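Local atomic coordinates of D-alanyl-D-alanine carboxypeptidase (Penicillin binding protein) family protein (Francisella tularensis subsp. tularensis, PDB entry 6OSU), a protein that probably removes the C-terminal D-alanine from peptidoglycan precursor peptides, acting as a serine-type D-alanyl-D-alanine carboxypeptidase of the S11 family. Residues 217-222 against 245-250; 113-118 against 208-213. One frame throughout, in Å; residues are numbered along the deposited sequence.

Contact 1 of 2, residues 217-222 against 245-250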
loop_
_atom_site.group_PDB
_atom_site.type_symbol
_atom_site.label_atom_id
_atom_site.label_comp_id
_atom_site.label_asym_id
_atom_site.label_seq_id
_atom_site.Cartn_x
_atom_site.Cartn_y
_atom_site.Cartn_z
ATOM N N ARG A 217 -6.681 19.571 -21.053
ATOM C CA ARG A 217 -6.067 19.253 -22.338
ATOM C C ARG A 217 -7.064 18.579 -23.270
ATOM O O ARG A 217 -7.125 18.904 -24.460
ATOM C CB ARG A 217 -4.843 18.362 -22.144
ATOM C CG ARG A 217 -4.046 18.170 -23.420
ATOM C CD ARG A 217 -3.284 16.858 -23.437
ATOM N NE ARG A 217 -2.542 16.699 -24.686
ATOM C CZ ARG A 217 -1.839 15.619 -25.010
ATOM N NH1 ARG A 217 -1.196 15.568 -26.169
ATOM N NH2 ARG A 217 -1.780 14.588 -24.178
ATOM N N LYS A 218 -7.852 17.636 -22.750
ATOM C CA LYS A 218 -8.825 16.939 -23.582
ATOM C C LYS A 218 -9.948 17.854 -24.054
ATOM O O LYS A 218 -10.594 17.545 -25.061
ATOM C CB LYS A 218 -9.401 15.739 -22.826
ATOM C CG LYS A 218 -8.394 14.618 -22.583
ATOM C CD LYS A 218 -8.956 13.558 -21.645
ATOM C CE LYS A 218 -7.892 12.554 -21.206
ATOM N NZ LYS A 218 -7.713 11.433 -22.172
ATOM N N GLN A 219 -10.195 18.966 -23.357
ATOM C CA GLN A 219 -11.164 19.945 -23.843
ATOM C C GLN A 219 -10.625 20.692 -25.057
ATOM O O GLN A 219 -11.318 20.837 -26.070
ATOM C CB GLN A 219 -11.520 20.938 -22.738
ATOM C CG GLN A 219 -12.236 20.346 -21.545
ATOM C CD GLN A 219 -12.597 21.404 -20.522
ATOM O OE1 GLN A 219 -12.734 22.580 -20.855
ATOM N NE2 GLN A 219 -12.746 20.993 -19.269
ATOM N N CYS A 220 -9.388 21.186 -24.965
ATOM C CA CYS A 220 -8.823 21.983 -26.046
ATOM C C CYS A 220 -8.170 21.110 -27.109
ATOM O O CYS A 220 -8.266 21.411 -28.305
ATOM C CB CYS A 220 -7.803 22.975 -25.486
ATOM S SG CYS A 220 -8.452 24.064 -24.204
ATOM N N LEU A 221 -7.511 20.029 -26.688
ATOM C CA LEU A 221 -6.702 19.177 -27.553
ATOM C C LEU A 221 -5.681 20.026 -28.301
ATOM O O LEU A 221 -5.785 20.187 -29.522
ATOM C CB LEU A 221 -7.587 18.396 -28.530
ATOM C CG LEU A 221 -8.446 17.281 -27.930
ATOM C CD1 LEU A 221 -9.581 16.910 -28.868
ATOM C CD2 LEU A 221 -7.593 16.062 -27.614
ATOM N N PRO A 222 -4.690 20.587 -27.612
ATOM C CA PRO A 222 -3.730 21.467 -28.287
ATOM C C PRO A 222 -2.852 20.691 -29.253
ATOM O O PRO A 222 -2.725 19.467 -29.185
ATOM C CB PRO A 222 -2.899 22.047 -27.135
ATOM C CG PRO A 222 -3.677 21.744 -25.892
ATOM C CD PRO A 222 -4.398 20.469 -26.176
ATOM N N LYS A 245 -12.633 29.192 -25.634
ATOM C CA LYS A 245 -11.498 29.314 -26.541
ATOM C C LYS A 245 -10.368 30.115 -25.908
ATOM O O LYS A 245 -9.193 29.755 -26.048
ATOM C CB LYS A 245 -11.938 29.962 -27.853
ATOM C CG LYS A 245 -12.089 28.992 -29.010
ATOM C CD LYS A 245 -12.666 29.687 -30.230
ATOM C CE LYS A 245 -12.791 28.730 -31.402
ATOM N NZ LYS A 245 -13.501 29.352 -32.555
ATOM N N ASP A 246 -10.701 31.200 -25.201
ATOM C CA ASP A 246 -9.661 32.023 -24.590
ATOM C C ASP A 246 -8.998 31.311 -23.420
ATOM O O ASP A 246 -7.822 31.564 -23.132
ATOM C CB ASP A 246 -10.239 33.368 -24.141
ATOM C CG ASP A 246 -9.197 34.265 -23.485
ATOM O OD1 ASP A 246 -8.052 34.313 -23.980
ATOM O OD2 ASP A 246 -9.526 34.931 -22.480
ATOM N N LYS A 247 -9.725 30.427 -22.734
ATOM C CA LYS A 247 -9.089 29.638 -21.684
ATOM C C LYS A 247 -8.134 28.610 -22.278
ATOM O O LYS A 247 -7.135 28.253 -21.644
ATOM C CB LYS A 247 -10.146 28.970 -20.800
ATOM C CG LYS A 247 -10.428 27.509 -21.096
ATOM C CD LYS A 247 -11.050 26.839 -19.882
ATOM C CE LYS A 247 -11.728 25.533 -20.244
ATOM N NZ LYS A 247 -12.446 24.949 -19.075
ATOM N N CYS A 248 -8.410 28.140 -23.497
ATOM C CA CYS A 248 -7.415 27.361 -24.224
ATOM C C CYS A 248 -6.200 28.209 -24.570
ATOM O O CYS A 248 -5.076 27.697 -24.602
ATOM C CB CYS A 248 -8.021 26.770 -25.496
ATOM S SG CYS A 248 -9.353 25.571 -25.231
ATOM N N ASN A 249 -6.402 29.504 -24.819
ATOM C CA ASN A 249 -5.288 30.368 -25.190
ATOM C C ASN A 249 -4.427 30.731 -23.988
ATOM O O ASN A 249 -3.219 30.949 -24.139
ATOM C CB ASN A 249 -5.811 31.632 -25.872
ATOM C CG ASN A 249 -6.223 31.391 -27.310
ATOM O OD1 ASN A 249 -7.394 31.530 -27.665
ATOM N ND2 ASN A 249 -5.259 31.033 -28.152
ATOM N N LYS A 250 -5.024 30.805 -22.795
ATOM C CA LYS A 250 -4.260 31.128 -21.593
ATOM C C LYS A 250 -3.520 29.913 -21.045
ATOM O O LYS A 250 -2.370 30.029 -20.610
ATOM C CB LYS A 250 -5.185 31.706 -20.520
ATOM C CG LYS A 250 -4.467 32.123 -19.244
ATOM C CD LYS A 250 -5.447 32.364 -18.102
ATOM C CE LYS A 250 -6.347 33.559 -18.371
ATOM N NZ LYS A 250 -5.649 34.851 -18.123
#
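K247 NZ donates a hydrogen bond of 3.0 Å to Q219 OE1, the only noncovalent polar bond joining helix 214-220 to helix 242-251 within 217-222 and 245-250. The C=O...N angle is 126°, and the ammonium nitrogen is tilted 19° from the plane of the amide carbonyl, so NZ comes from the side of the C=O bond, bent at OE1 and only modestly off the plane. Both chains are extended beyond CG and cross at about a right angle, which leaves the end of the lysine to do the touching: K247 CE lies 3.2 Å from Q219 OE1, while Q219 NE2 is 4.0 Å from K247 NZ. A second charge, D216 OD2, stands near the same NZ as a long, weak ion pair.

Beside this polar bridge runs a covalent one. C220 SG and C248 SG are bonded at 2.0 Å as a disulfide, with the torsion about the S-S bond at -88°, close to a right angle and of left-handed sense. Each SG is placed anti to its own carbonyl carbon and beside its backbone N; with the S-S torsion near a right angle, C220 CB and C248 CB stand 3.8 Å apart. The CA atoms of C220 and C248, 5.9 Å apart, mark the closest approach of the two backbones. C220 closes its helix, since the next residue, L221, leaves it with positive phi; C220 is also backbone hydrogen-bonded to T236 in the intervening chain.

The two cysteines are buried, whereas Q219 is exposed, so the sulfur bridge sits beneath a polar bond nearer the surface. In chemical terms, the spacing of these helices is fixed by a bond that does not depend on packing, consistent with a protein carrying an export signal and folding in an oxidising compartment.

Contact 2 of 2, residues 113-118 against 208-213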
loop_
_atom_site.group_PDB
_atom_site.type_symbol
_atom_site.label_atom_id
_atom_site.label_comp_id
_atom_site.label_asym_id
_atom_site.label_seq_id
_atom_site.Cartn_x
_atom_site.Cartn_y
_atom_site.Cartn_z
ATOM N N VAL A 113 4.570 22.962 -4.318
ATOM C CA VAL A 113 4.696 21.603 -3.794
ATOM C C VAL A 113 3.842 20.648 -4.611
ATOM O O VAL A 113 4.284 19.555 -4.984
ATOM C CB VAL A 113 4.303 21.552 -2.305
ATOM C CG1 VAL A 113 4.353 20.124 -1.792
ATOM C CG2 VAL A 113 5.191 22.444 -1.475
ATOM N N ARG A 114 2.600 21.053 -4.898
ATOM C CA ARG A 114 1.697 20.188 -5.647
ATOM C C ARG A 114 2.315 19.765 -6.975
ATOM O O ARG A 114 2.264 18.586 -7.343
ATOM C CB ARG A 114 0.353 20.888 -5.864
ATOM C CG ARG A 114 -0.808 19.920 -6.071
ATOM C CD ARG A 114 -2.168 20.615 -6.136
ATOM N NE ARG A 114 -2.858 20.668 -4.842
ATOM C CZ ARG A 114 -3.440 19.624 -4.250
ATOM N NH1 ARG A 114 -3.407 18.423 -4.819
ATOM N NH2 ARG A 114 -4.051 19.777 -3.080
ATOM N N ASN A 115 2.935 20.708 -7.692
ATOM C CA ASN A 115 3.579 20.362 -8.957
ATOM C C ASN A 115 4.797 19.469 -8.742
ATOM O O ASN A 115 4.988 18.486 -9.470
ATOM C CB ASN A 115 3.970 21.626 -9.717
ATOM C CG ASN A 115 2.775 22.332 -10.325
ATOM O OD1 ASN A 115 1.771 21.703 -10.656
ATOM N ND2 ASN A 115 2.882 23.647 -10.485
ATOM N N LEU A 116 5.637 19.795 -7.752
ATOM C CA LEU A 116 6.837 18.999 -7.501
ATOM C C LEU A 116 6.485 17.588 -7.049
ATOM O O LEU A 116 7.127 16.618 -7.469
ATOM C CB LEU A 116 7.723 19.681 -6.458
ATOM C CG LEU A 116 8.473 20.941 -6.886
ATOM C CD1 LEU A 116 9.263 21.506 -5.718
ATOM C CD2 LEU A 116 9.390 20.643 -8.060
ATOM N N VAL A 117 5.474 17.451 -6.187
ATOM C CA VAL A 117 5.069 16.125 -5.735
ATOM C C VAL A 117 4.484 15.326 -6.891
ATOM O O VAL A 117 4.722 14.118 -7.013
ATOM C CB VAL A 117 4.081 16.237 -4.560
ATOM C CG1 VAL A 117 3.492 14.879 -4.220
ATOM C CG2 VAL A 117 4.775 16.825 -3.349
ATOM N N THR A 118 3.715 15.985 -7.761
ATOM C CA THR A 118 3.194 15.308 -8.944
ATOM C C THR A 118 4.331 14.828 -9.838
ATOM O O THR A 118 4.309 13.694 -10.334
ATOM C CB THR A 118 2.253 16.238 -9.715
ATOM O OG1 THR A 118 1.277 16.781 -8.819
ATOM C CG2 THR A 118 1.533 15.472 -10.815
ATOM N N LYS A 208 6.249 28.430 -18.513
ATOM C CA LYS A 208 5.726 29.059 -17.307
ATOM C C LYS A 208 6.112 28.324 -16.032
ATOM O O LYS A 208 5.928 28.878 -14.943
ATOM C CB LYS A 208 4.200 29.158 -17.387
ATOM C CG LYS A 208 3.679 30.373 -18.134
ATOM C CD LYS A 208 2.391 30.038 -18.870
ATOM C CE LYS A 208 1.543 31.274 -19.124
ATOM N NZ LYS A 208 0.519 31.461 -18.057
ATOM N N GLN A 209 6.641 27.106 -16.143
ATOM C CA GLN A 209 6.932 26.248 -14.994
ATOM C C GLN A 209 5.669 26.030 -14.160
ATOM O O GLN A 209 5.590 26.371 -12.977
ATOM C CB GLN A 209 8.075 26.824 -14.155
ATOM C CG GLN A 209 9.431 26.791 -14.844
ATOM C CD GLN A 209 10.060 25.414 -14.820
ATOM O OE1 GLN A 209 10.597 24.988 -13.800
ATOM N NE2 GLN A 209 9.993 24.706 -15.943
ATOM N N ASP A 210 4.663 25.465 -14.823
ATOM C CA ASP A 210 3.418 25.076 -14.176
ATOM C C ASP A 210 2.759 23.996 -15.023
ATOM O O ASP A 210 3.114 23.792 -16.185
ATOM C CB ASP A 210 2.475 26.268 -13.989
ATOM C CG ASP A 210 1.389 25.996 -12.965
ATOM O OD1 ASP A 210 1.479 26.535 -11.843
ATOM O OD2 ASP A 210 0.458 25.224 -13.272
ATOM N N SER A 211 1.793 23.309 -14.427
ATOM C CA SER A 211 1.111 22.208 -15.088
ATOM C C SER A 211 -0.272 22.632 -15.574
ATOM O O SER A 211 -0.769 23.719 -15.269
ATOM C CB SER A 211 1.000 21.006 -14.146
ATOM O OG SER A 211 0.289 21.350 -12.970
ATOM N N VAL A 212 -0.890 21.752 -16.356
ATOM C CA VAL A 212 -2.254 21.935 -16.833
ATOM C C VAL A 212 -3.010 20.636 -16.606
ATOM O O VAL A 212 -2.481 19.549 -16.860
ATOM C CB VAL A 212 -2.305 22.338 -18.324
ATOM C CG1 VAL A 212 -3.749 22.484 -18.790
ATOM C CG2 VAL A 212 -1.541 23.626 -18.556
ATOM N N SER A 213 -4.238 20.751 -16.105
ATOM C CA SER A 213 -5.093 19.587 -15.912
ATOM C C SER A 213 -5.207 18.782 -17.199
ATOM O O SER A 213 -5.349 19.341 -18.290
ATOM C CB SER A 213 -6.482 20.034 -15.446
ATOM O OG SER A 213 -7.495 19.184 -15.960
#
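The amide of N115 and the carboxylate of D210 meet with their planes perpendicular and their side chains crossing at about a right angle, while the hydroxyl of S211 comes to the OD1 end of the same amide from above its plane. Here helix 113-123 packs against the outer strand 210-212 of a three-stranded antiparallel sheet, beside a G1 beta bulge in which Q209 and D210 both face N205 on the neighbouring strand 201-205. S211 OG donates to N115 OD1 at 2.8 Å, but 35° out of the carbonyl plane and therefore not along a lone pair. The other end of the amide is held more loosely: N115 ND2 to D210 OD1 measures 3.5 Å, with an N-H...O angle of 143°, a weak bond. Both ends of one amide are thus used, and this should limit its rotation.

The serine hydroxyl reaches OD1 because OG sits between the backbone N and the carbonyl carbon (chi1 59°), on a CB that points toward the helix. D210 CG instead lies anti to its backbone N, and although its CB is not aimed at the helix, the carboxylate end comes nearer. N115 is buried, and its side chain also touches W204 of strand 201-205. On the helix itself, R114 O receives two donors from opposite faces of its carbonyl plane: T118 OG1, and T118 N at 3.0 Å.

How the contacts relate
Contacts 1 and 2 follow one another along the chain and have centres about 17 Å apart. Strand 210-212 of contact 2 runs directly into helix 214-220 of contact 1, with S213 as N-cap, its OG bonded to D216 N. The two sites also meet loosely, K208 NZ approaching K250 O at 4.1 Å as simple packing, and V212 and P222 both touch F252. Neither contact contains a predicted catalytic residue. Contact 2 is linked to the predicted active site through the chain: helix 113-123 ends just before S124, and its V113 and V117 rest on V74 of helix 66-79, which includes K67. Contact 1 is centred about 36 Å from the centre of the chain, contact 2 about 24 Å.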